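Local structure of uncharacterized protein (Pyrococcus abyssi, 5IFF) at residues S47-N50 with L51-Y54; K67-E71 with L72-V76; V175-R178 with N179-V182. The protein probably acts as a restriction DNA glycosylase that releases adenine from its recognition sequence, and binds nonspecific double-stranded DNA as a tetramer. The protein carries 2 engineered substitutions. All blocks are in the same frame, centred on the assembly; numbering follows the deposited sequence.

Overall arrangement
All three contacts are local, each within one continuous run of chain at an entry into regular structure. Interaction 1 is a 3-10 turn leading to strand 54-59, interaction 2 the start of helix 72-81, and interaction 3 a beta turn ahead of strand 181-186. Each is partly buried, but the centres of interactions 1 and 3 lie farther out, about 20 and 21 Å from the centre of the chain, whereas that of interaction 2 is about 14 Å from it, and its Glu71 side chain borders adenine-binding Ile60. Their chemistry differs accordingly: an exposed, loosely matched salt bridge in interaction 1, a two-pronged one beside a buried serine and glutamate in interaction 2, and a carboxylate gripping a backbone N-H in interaction 3.

Interaction 1. Residues S47-N50 with L51-Y54; sequences SDEN and LRDY
From Asp48 to Asp53 the backbone winds through successive 3-10 turns, Leu51 N donating to Asp48 O at 3.0 Å, Arg52 N to Glu49 O at 3.3 Å and Asp53 N to Asn50 O at 3.1 Å. An Asx turn opens the segment: Asp48 OD1 accepts from Asn50 N at 2.9 Å. The Asp48 carboxylate is tucked between its own backbone N and carbonyl carbon (chi1 48°), and Asn50 ND2 adds a weak bond to OD1. Glu49 and Arg52, three residues apart, form an exposed salt bridge in which Glu49 OE2 meets Arg52 NH1 at 3.3 Å and, more weakly, NE. The fit is imperfect, since the carboxylate and guanidinium planes stand 81° apart and Arg52 NH1 reaches OE2 from well above the carboxylate plane. Arg52 CG presses on Glu49 O at 3.1 Å. Asn50 O lies 3.4 Å from Tyr54 CD2, obliquely to the ring. Asp53 OD1 accepts a hydrogen bond from Asn32 N, and Arg52 NH1 bonds Asn32 OD1 weakly. The buried Leu51 side chain packs on Thr165 and Ala172. Backbone hydrogen bonds of Asp53 with Ile30 and of Tyr54 with Leu164 lead into strand 54-59, between strands 25-29 and 154-163 of the large antiparallel sheet.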
ATOM      1  N   SER A  47      -1.296  23.442 -29.157  1.00 52.94           N
ATOM      2  CA  SER A  47      -0.183  24.016 -29.912  1.00 52.12           C
ATOM      3  C   SER A  47      -0.211  25.556 -29.938  1.00 53.22           C
ATOM      4  O   SER A  47       0.334  26.186 -30.854  1.00 55.64           O
ATOM      5  CB  SER A  47      -0.198  23.462 -31.328  1.00 53.70           C
ATOM      6  OG  SER A  47      -1.418  23.806 -31.966  1.00 60.27           O
ATOM      7  N   ASP A  48      -0.824  26.151 -28.919  1.00 48.84           N
ATOM      8  CA  ASP A  48      -0.945  27.592 -28.787  1.00 49.08           C
ATOM      9  C   ASP A  48      -0.336  28.033 -27.473  1.00 47.27           C
ATOM     10  O   ASP A  48       0.405  27.270 -26.878  1.00 44.90           O
ATOM     11  CB  ASP A  48      -2.401  28.002 -28.852  1.00 53.98           C
ATOM     12  CG  ASP A  48      -3.276  27.147 -27.952  1.00 56.85           C
ATOM     13  OD1 ASP A  48      -2.773  26.682 -26.887  1.00 53.10           O
ATOM     14  OD2 ASP A  48      -4.446  26.929 -28.327  1.00 61.30           O
ATOM     15  N   GLU A  49      -0.686  29.239 -27.024  1.00 52.82           N
ATOM     16  CA  GLU A  49      -0.194  29.789 -25.775  1.00 56.04           C
ATOM     17  C   GLU A  49      -0.388  28.806 -24.595  1.00 49.10           C
ATOM     18  O   GLU A  49       0.417  28.810 -23.694  1.00 47.36           O
ATOM     19  CB  GLU A  49      -0.876  31.121 -25.446  1.00 68.32           C
ATOM     20  CG  GLU A  49      -0.265  31.840 -24.230  1.00 83.19           C
ATOM     21  CD  GLU A  49      -1.289  32.226 -23.157  1.00 96.63           C
ATOM     22  OE1 GLU A  49      -2.248  32.960 -23.490  1.00107.97           O
ATOM     23  OE2 GLU A  49      -1.128  31.802 -21.980  1.00 98.11           O
ATOM     24  N   ASN A  50      -1.438  27.980 -24.630  1.00 46.38           N
ATOM     25  CA  ASN A  50      -1.712  27.095 -23.491  1.00 48.00           C
ATOM     26  C   ASN A  50      -0.632  26.029 -23.292  1.00 45.60           C
ATOM     27  O   ASN A  50      -0.439  25.594 -22.174  1.00 45.49           O
ATOM     28  CB  ASN A  50      -3.083  26.417 -23.630  1.00 48.32           C
ATOM     29  CG  ASN A  50      -4.222  27.410 -23.583  1.00 55.91           C
ATOM     30  OD1 ASN A  50      -4.340  28.192 -22.639  1.00 58.56           O
ATOM     31  ND2 ASN A  50      -5.036  27.420 -24.627  1.00 54.97           N
ATOM     32  N   LEU A  51       0.100  25.632 -24.342  1.00 44.17           N
ATOM     33  CA  LEU A  51       1.182  24.636 -24.152  1.00 42.41           C
ATOM     34  C   LEU A  51       2.201  25.056 -23.092  1.00 44.17           C
ATOM     35  O   LEU A  51       2.772  24.213 -22.390  1.00 41.65           O
ATOM     36  CB  LEU A  51       1.954  24.365 -25.466  1.00 38.97           C
ATOM     37  CG  LEU A  51       2.909  23.144 -25.424  1.00 41.38           C
ATOM     38  CD1 LEU A  51       2.239  21.865 -24.904  1.00 42.11           C
ATOM     39  CD2 LEU A  51       3.495  22.931 -26.823  1.00 41.77           C
ATOM     40  N   ARG A  52       2.484  26.354 -23.025  1.00 47.86           N
ATOM     41  CA  ARG A  52       3.545  26.839 -22.140  1.00 50.03           C
ATOM     42  C   ARG A  52       3.177  26.741 -20.664  1.00 45.30           C
ATOM     43  O   ARG A  52       4.039  26.959 -19.818  1.00 44.03           O
ATOM     44  CB  ARG A  52       3.897  28.299 -22.468  1.00 58.43           C
ATOM     45  CG  ARG A  52       2.895  29.275 -21.890  1.00 68.12           C
ATOM     46  CD  ARG A  52       3.374  30.716 -21.843  1.00 77.48           C
ATOM     47  NE  ARG A  52       2.279  31.583 -21.402  1.00 86.97           N
ATOM     48  CZ  ARG A  52       2.399  32.879 -21.138  1.00 95.00           C
ATOM     49  NH1 ARG A  52       1.338  33.570 -20.740  1.00 99.98           N
ATOM     50  NH2 ARG A  52       3.575  33.484 -21.270  1.00 98.55           N
ATOM     51  N   ASP A  53       1.897  26.457 -20.357  1.00 42.67           N
ATOM     52  CA  ASP A  53       1.470  26.229 -18.989  1.00 45.40           C
ATOM     53  C   ASP A  53       1.734  24.779 -18.474  1.00 39.79           C
ATOM     54  O   ASP A  53       1.466  24.467 -17.298  1.00 39.83           O
ATOM     55  CB  ASP A  53      -0.014  26.540 -18.851  1.00 51.48           C
ATOM     56  CG  ASP A  53      -0.327  28.014 -19.095  1.00 58.14           C
ATOM     57  OD1 ASP A  53       0.580  28.862 -18.875  1.00 59.92           O
ATOM     58  OD2 ASP A  53      -1.463  28.297 -19.505  1.00 62.57           O
ATOM     59  N   TYR A  54       2.197  23.890 -19.345  1.00 38.08           N
ATOM     60  CA  TYR A  54       2.409  22.496 -18.913  1.00 39.65           C
ATOM     61  C   TYR A  54       3.877  22.172 -18.656  1.00 38.61           C
ATOM     62  O   TYR A  54       4.762  22.529 -19.440  1.00 36.44           O
ATOM     63  CB  TYR A  54       1.864  21.509 -19.923  1.00 41.09           C
ATOM     64  CG  TYR A  54       0.362  21.609 -20.013  1.00 45.28           C
ATOM     65  CD1 TYR A  54      -0.443  20.934 -19.107  1.00 45.09           C
ATOM     66  CD2 TYR A  54      -0.244  22.461 -20.946  1.00 43.26           C
ATOM     67  CE1 TYR A  54      -1.836  21.052 -19.154  1.00 46.13           C
ATOM     68  CE2 TYR A  54      -1.639  22.581 -21.020  1.00 43.05           C
ATOM     69  CZ  TYR A  54      -2.433  21.885 -20.116  1.00 46.41           C
ATOM     70  OH  TYR A  54      -3.820  22.010 -20.151  1.00 48.21           O
TER

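Interaction 2. Residues K67-E71 with L72-V76; sequences KYDYE and LSRMV
Glu71 is the N-cap of helix 72-81, and bonds linking Asp69, Tyr70 and Glu71 with Arg74, Ser73 and Met75 join the preceding loop to the first helical turn. The Glu71 carbonyl starts the helical bonding, with Met75 N donating to Glu71 O at 2.9 Å. Its side chain turns from the helix toward the adenine-binding region: OE1 accepts from Ser61 N, OE2 from Trp58 NE1, and the chain touches Ile60, one of the adenine-binding residues. On the way, Glu71 CG lies over the centre of the Tyr70 ring, 3.6 Å above its plane. Ser73 and Tyr70 are tied twice, since Tyr70 N donates to Ser73 OG at 2.9 Å and Ser73 N to Tyr70 O at 3.1 Å. The buried serine hydroxyl also bonds Tyr62 O, bridging two parts of the loop. Arg74 forms a side-on salt bridge with Asp69, using NE and NH2. A bend at chi3 (-75°) turns the otherwise extended arginine so that its guanidinium edge faces the carboxylate. Both oxygens lie near the guanidinium plane, yet the nitrogens approach from above the carboxylate plane, the two planes being 45° apart. Both hydrogen bonds are nearly straight, with Arg74 NE to Asp69 OD1 and Arg74 NH2 to Asp69 OD2 both 3.0 Å.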
ATOM      1  N   LYS A  67      23.136   5.003  -1.901  1.00 51.71           N
ATOM      2  CA  LYS A  67      24.184   5.149  -2.911  1.00 47.83           C
ATOM      3  C   LYS A  67      23.985   6.417  -3.764  1.00 43.00           C
ATOM      4  O   LYS A  67      22.863   6.779  -4.093  1.00 42.86           O
ATOM      5  CB  LYS A  67      24.221   3.905  -3.798  1.00 48.19           C
ATOM      6  CG  LYS A  67      24.569   2.584  -3.037  1.00 61.38           C
ATOM      7  CD  LYS A  67      26.022   2.575  -2.568  1.00 64.12           C
ATOM      8  CE  LYS A  67      26.573   1.154  -2.327  1.00 68.45           C
ATOM      9  NZ  LYS A  67      25.963   0.480  -1.159  1.00 69.84           N
ATOM     10  N   TYR A  68      25.073   7.081  -4.129  1.00 39.16           N
ATOM     11  CA  TYR A  68      24.953   8.338  -4.886  1.00 39.59           C
ATOM     12  C   TYR A  68      25.168   8.092  -6.362  1.00 39.28           C
ATOM     13  O   TYR A  68      26.084   8.650  -6.942  1.00 41.23           O
ATOM     14  CB  TYR A  68      25.945   9.381  -4.362  1.00 36.85           C
ATOM     15  CG  TYR A  68      25.563   9.899  -3.002  1.00 35.76           C
ATOM     16  CD1 TYR A  68      25.587   9.057  -1.868  1.00 39.98           C
ATOM     17  CD2 TYR A  68      25.158  11.192  -2.838  1.00 35.46           C
ATOM     18  CE1 TYR A  68      25.205   9.536  -0.627  1.00 41.63           C
ATOM     19  CE2 TYR A  68      24.796  11.684  -1.608  1.00 37.46           C
ATOM     20  CZ  TYR A  68      24.812  10.869  -0.515  1.00 39.74           C
ATOM     21  OH  TYR A  68      24.397  11.391   0.699  1.00 43.35           O
ATOM     22  N   ASP A  69      24.367   7.211  -6.956  1.00 39.07           N
ATOM     23  CA  ASP A  69      24.378   7.064  -8.421  1.00 41.73           C
ATOM     24  C   ASP A  69      22.920   7.027  -8.942  1.00 39.85           C
ATOM     25  O   ASP A  69      22.454   6.018  -9.483  1.00 39.92           O
ATOM     26  CB  ASP A  69      25.141   5.805  -8.841  1.00 44.78           C
ATOM     27  CG  ASP A  69      25.247   5.660 -10.359  1.00 48.69           C
ATOM     28  OD1 ASP A  69      25.217   6.694 -11.069  1.00 45.96           O
ATOM     29  OD2 ASP A  69      25.367   4.502 -10.836  1.00 53.52           O
ATOM     30  N   TYR A  70      22.209   8.109  -8.712  1.00 35.61           N
ATOM     31  CA  TYR A  70      20.752   8.113  -8.931  1.00 35.74           C
ATOM     32  C   TYR A  70      20.280   9.497  -9.214  1.00 33.87           C
ATOM     33  O   TYR A  70      20.594  10.413  -8.448  1.00 30.72           O
ATOM     34  CB  TYR A  70      20.037   7.580  -7.686  1.00 36.50           C
ATOM     35  CG  TYR A  70      18.498   7.519  -7.791  1.00 38.54           C
ATOM     36  CD1 TYR A  70      17.871   6.616  -8.666  1.00 39.25           C
ATOM     37  CD2 TYR A  70      17.686   8.327  -6.973  1.00 36.68           C
ATOM     38  CE1 TYR A  70      16.470   6.532  -8.742  1.00 42.61           C
ATOM     39  CE2 TYR A  70      16.284   8.234  -7.019  1.00 37.80           C
ATOM     40  CZ  TYR A  70      15.682   7.366  -7.927  1.00 41.89           C
ATOM     41  OH  TYR A  70      14.297   7.287  -7.979  1.00 42.96           O
ATOM     42  N   GLU A  71      19.553   9.669 -10.318  1.00 33.74           N
ATOM     43  CA  GLU A  71      19.024  10.968 -10.748  1.00 31.72           C
ATOM     44  C   GLU A  71      20.081  12.087 -10.709  1.00 31.08           C
ATOM     45  O   GLU A  71      21.010  12.065 -11.498  1.00 28.20           O
ATOM     46  CB  GLU A  71      17.804  11.324  -9.912  1.00 31.76           C
ATOM     47  CG  GLU A  71      16.687  10.292 -10.120  1.00 33.78           C
ATOM     48  CD  GLU A  71      15.348  10.700  -9.515  1.00 36.94           C
ATOM     49  OE1 GLU A  71      15.287  11.452  -8.514  1.00 35.87           O
ATOM     50  OE2 GLU A  71      14.347  10.207 -10.040  1.00 38.48           O
ATOM     51  N   LEU A  72      19.932  13.067  -9.819  1.00 29.55           N
ATOM     52  CA  LEU A  72      20.853  14.182  -9.854  1.00 27.24           C
ATOM     53  C   LEU A  72      22.323  13.709  -9.643  1.00 28.23           C
ATOM     54  O   LEU A  72      23.204  14.262 -10.262  1.00 28.19           O
ATOM     55  CB  LEU A  72      20.490  15.238  -8.780  1.00 29.39           C
ATOM     56  CG  LEU A  72      21.398  16.493  -8.798  1.00 27.59           C
ATOM     57  CD1 LEU A  72      21.350  17.333 -10.124  1.00 28.09           C
ATOM     58  CD2 LEU A  72      21.052  17.413  -7.615  1.00 28.56           C
ATOM     59  N   SER A  73      22.587  12.721  -8.772  1.00 28.47           N
ATOM     60  CA  SER A  73      24.010  12.367  -8.603  1.00 32.46           C
ATOM     61  C   SER A  73      24.552  11.676  -9.859  1.00 33.04           C
ATOM     62  O   SER A  73      25.747  11.790 -10.180  1.00 34.21           O
ATOM     63  CB  SER A  73      24.278  11.465  -7.368  1.00 30.77           C
ATOM     64  OG  SER A  73      23.434  10.323  -7.283  1.00 29.86           O
ATOM     65  N   ARG A  74      23.698  10.938 -10.564  1.00 31.63           N
ATOM     66  CA  ARG A  74      24.175  10.304 -11.786  1.00 32.86           C
ATOM     67  C   ARG A  74      24.386  11.372 -12.884  1.00 32.16           C
ATOM     68  O   ARG A  74      25.372  11.291 -13.646  1.00 34.23           O
ATOM     69  CB  ARG A  74      23.222   9.172 -12.250  1.00 34.04           C
ATOM     70  CG  ARG A  74      23.609   8.587 -13.645  1.00 44.55           C
ATOM     71  CD  ARG A  74      22.780   7.354 -14.026  1.00 54.89           C
ATOM     72  NE  ARG A  74      23.198   6.160 -13.284  1.00 65.10           N
ATOM     73  CZ  ARG A  74      22.786   4.918 -13.545  1.00 72.94           C
ATOM     74  NH1 ARG A  74      21.922   4.686 -14.528  1.00 77.19           N
ATOM     75  NH2 ARG A  74      23.234   3.902 -12.810  1.00 75.78           N
ATOM     76  N   MET A  75      23.501  12.380 -12.943  1.00 30.89           N
ATOM     77  CA  MET A  75      23.682  13.486 -13.866  1.00 29.68           C
ATOM     78  C   MET A  75      25.045  14.152 -13.641  1.00 33.93           C
ATOM     79  O   MET A  75      25.826  14.396 -14.573  1.00 33.15           O
ATOM     80  CB  MET A  75      22.598  14.530 -13.672  1.00 26.65           C
ATOM     81  CG  MET A  75      21.243  14.026 -14.158  1.00 30.10           C
ATOM     82  SD  MET A  75      19.865  15.000 -13.528  1.00 44.76           S
ATOM     83  CE  MET A  75      20.283  16.629 -13.702  1.00 44.50           C
ATOM     84  N   VAL A  76      25.271  14.493 -12.393  1.00 32.70           N
ATOM     85  CA  VAL A  76      26.468  15.264 -12.032  1.00 32.73           C
ATOM     86  C   VAL A  76      27.744  14.445 -12.214  1.00 31.78           C
ATOM     87  O   VAL A  76      28.736  14.958 -12.745  1.00 34.60           O
ATOM     88  CB  VAL A  76      26.349  15.811 -10.561  1.00 32.92           C
ATOM     89  CG1 VAL A  76      27.677  16.408 -10.051  1.00 33.91           C
ATOM     90  CG2 VAL A  76      25.255  16.916 -10.546  1.00 32.20           C
TER

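Interaction 3. Residues V175-R178 with N179-V182; sequences VARR and NEVV
A type II beta turn from Arg177 to Glu180 brings the loop after strand 154-163 into strand 181-186, an outer strand, within this chain, of a three-stranded antiparallel sheet. Arg178 and Asn179 occupy its two central positions, Asn179 with a positive phi of 57°, and the turn closes through Glu180 N donating to Arg177 O at 3.1 Å. The Glu180 side chain folds back toward Arg177: CG stands opposite the backbone N (chi1 172°), and a bend at chi2 swings the carboxylate round to the start of the turn. There OE1 of Glu180 takes the backbone N-H of Arg177 at 2.6 Å, nearly straight and almost head-on to the C-O bond. The arginine's CG rests 3.2 Å from the same oxygen, but its guanidinium runs on past, leaving Arg177 NE 5.2 Å from Glu180 OE1. At the corner, Asn179 ND2 lies 3.9 Å from Arg178 CG, while OD1 of Asn179 accepts from Arg20 NE. The nearest atom of the contact is about 5 Å from the bound DNA. With Arg174 NH2 forming a salt bridge to Glu180 OE2 and a peptide N-H held by OE1, the buried carboxylate is gripped at both oxygens, which would probably stabilise its negative charge and fix its rotation.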
ATOM      1  N   VAL A 175      -0.800  13.888 -29.414  1.00 51.02           N
ATOM      2  CA  VAL A 175      -1.246  13.061 -28.277  1.00 53.91           C
ATOM      3  C   VAL A 175      -0.192  12.020 -27.802  1.00 54.40           C
ATOM      4  O   VAL A 175       0.257  11.163 -28.556  1.00 56.57           O
ATOM      5  CB  VAL A 175      -2.581  12.330 -28.574  1.00 84.06           C
ATOM      6  CG1 VAL A 175      -2.426  11.288 -29.670  1.00 87.59           C
ATOM      7  CG2 VAL A 175      -3.110  11.685 -27.310  1.00 83.60           C
ATOM      8  N   ALA A 176       0.206  12.117 -26.542  1.00 55.30           N
ATOM      9  CA  ALA A 176       1.192  11.184 -25.961  1.00 55.01           C
ATOM     10  C   ALA A 176       0.807   9.703 -26.189  1.00 59.63           C
ATOM     11  O   ALA A 176      -0.332   9.315 -25.995  1.00 61.63           O
ATOM     12  CB  ALA A 176       1.358  11.459 -24.490  1.00 52.64           C
ATOM     13  N   ARG A 177       1.761   8.896 -26.645  1.00 64.90           N
ATOM     14  CA  ARG A 177       1.539   7.461 -26.849  1.00 70.84           C
ATOM     15  C   ARG A 177       1.406   6.756 -25.489  1.00 68.75           C
ATOM     16  O   ARG A 177       1.724   7.336 -24.443  1.00 66.73           O
ATOM     17  CB  ARG A 177       2.695   6.837 -27.642  1.00 75.53           C
ATOM     18  CG  ARG A 177       3.110   7.588 -28.902  1.00 79.06           C
ATOM     19  CD  ARG A 177       2.292   7.127 -30.093  1.00 85.64           C
ATOM     20  NE  ARG A 177       2.745   7.740 -31.345  1.00 87.59           N
ATOM     21  CZ  ARG A 177       2.447   7.286 -32.560  1.00 90.59           C
ATOM     22  NH1 ARG A 177       1.695   6.203 -32.708  1.00 92.46           N
ATOM     23  NH2 ARG A 177       2.914   7.915 -33.629  1.00 92.45           N
ATOM     24  N   ARG A 178       0.941   5.510 -25.514  1.00 70.85           N
ATOM     25  CA  ARG A 178       0.892   4.687 -24.314  1.00 70.50           C
ATOM     26  C   ARG A 178       2.299   4.508 -23.742  1.00 66.75           C
ATOM     27  O   ARG A 178       3.216   4.123 -24.465  1.00 67.37           O
ATOM     28  CB  ARG A 178       0.270   3.325 -24.618  1.00 77.31           C
ATOM     29  CG  ARG A 178      -0.115   2.521 -23.379  1.00 80.17           C
ATOM     30  CD  ARG A 178      -0.827   1.240 -23.777  1.00 87.50           C
ATOM     31  NE  ARG A 178      -1.427   1.356 -25.107  1.00 92.83           N
ATOM     32  CZ  ARG A 178      -2.632   1.869 -25.350  1.00 96.57           C
ATOM     33  NH1 ARG A 178      -3.377   2.325 -24.352  1.00 97.58           N
ATOM     34  NH2 ARG A 178      -3.091   1.933 -26.594  1.00 98.52           N
ATOM     35  N   ASN A 179       2.469   4.811 -22.459  1.00 65.75           N
ATOM     36  CA  ASN A 179       3.787   4.730 -21.810  1.00 67.00           C
ATOM     37  C   ASN A 179       4.857   5.590 -22.510  1.00 61.22           C
ATOM     38  O   ASN A 179       6.042   5.248 -22.533  1.00 61.16           O
ATOM     39  CB  ASN A 179       4.254   3.276 -21.739  1.00 73.59           C
ATOM     40  CG  ASN A 179       3.254   2.378 -21.030  1.00 84.64           C
ATOM     41  OD1 ASN A 179       2.678   2.760 -20.011  1.00 86.07           O
ATOM     42  ND2 ASN A 179       3.034   1.182 -21.574  1.00 90.54           N
ATOM     43  N   GLU A 180       4.428   6.705 -23.077  1.00 54.75           N
ATOM     44  CA  GLU A 180       5.362   7.587 -23.772  1.00 49.23           C
ATOM     45  C   GLU A 180       6.481   8.053 -22.853  1.00 44.32           C
ATOM     46  O   GLU A 180       6.243   8.465 -21.720  1.00 39.94           O
ATOM     47  CB  GLU A 180       4.630   8.795 -24.353  1.00 50.03           C
ATOM     48  CG  GLU A 180       5.581   9.859 -24.918  1.00 53.18           C
ATOM     49  CD  GLU A 180       5.312  10.176 -26.377  1.00 55.47           C
ATOM     50  OE1 GLU A 180       4.229   9.797 -26.850  1.00 56.42           O
ATOM     51  OE2 GLU A 180       6.202  10.788 -27.026  1.00 56.29           O
ATOM     52  N   VAL A 181       7.704   8.021 -23.377  1.00 41.12           N
ATOM     53  CA  VAL A 181       8.857   8.571 -22.722  1.00 40.36           C
ATOM     54  C   VAL A 181       9.484   9.701 -23.590  1.00 42.51           C
ATOM     55  O   VAL A 181       9.658   9.514 -24.789  1.00 43.95           O
ATOM     56  CB  VAL A 181       9.856   7.450 -22.470  1.00 43.18           C
ATOM     57  CG1 VAL A 181      11.181   8.009 -22.143  1.00 39.40           C
ATOM     58  CG2 VAL A 181       9.311   6.495 -21.345  1.00 50.42           C
ATOM     59  N   VAL A 182       9.765  10.873 -23.006  1.00 38.45           N
ATOM     60  CA  VAL A 182      10.324  11.976 -23.781  1.00 36.76           C
ATOM     61  C   VAL A 182      11.755  12.212 -23.359  1.00 38.20           C
ATOM     62  O   VAL A 182      12.201  11.689 -22.328  1.00 34.36           O
ATOM     63  CB  VAL A 182       9.534  13.286 -23.624  1.00 34.95           C
ATOM     64  CG1 VAL A 182       8.092  13.088 -24.176  1.00 35.21           C
ATOM     65  CG2 VAL A 182       9.561  13.737 -22.153  1.00 35.71           C
TER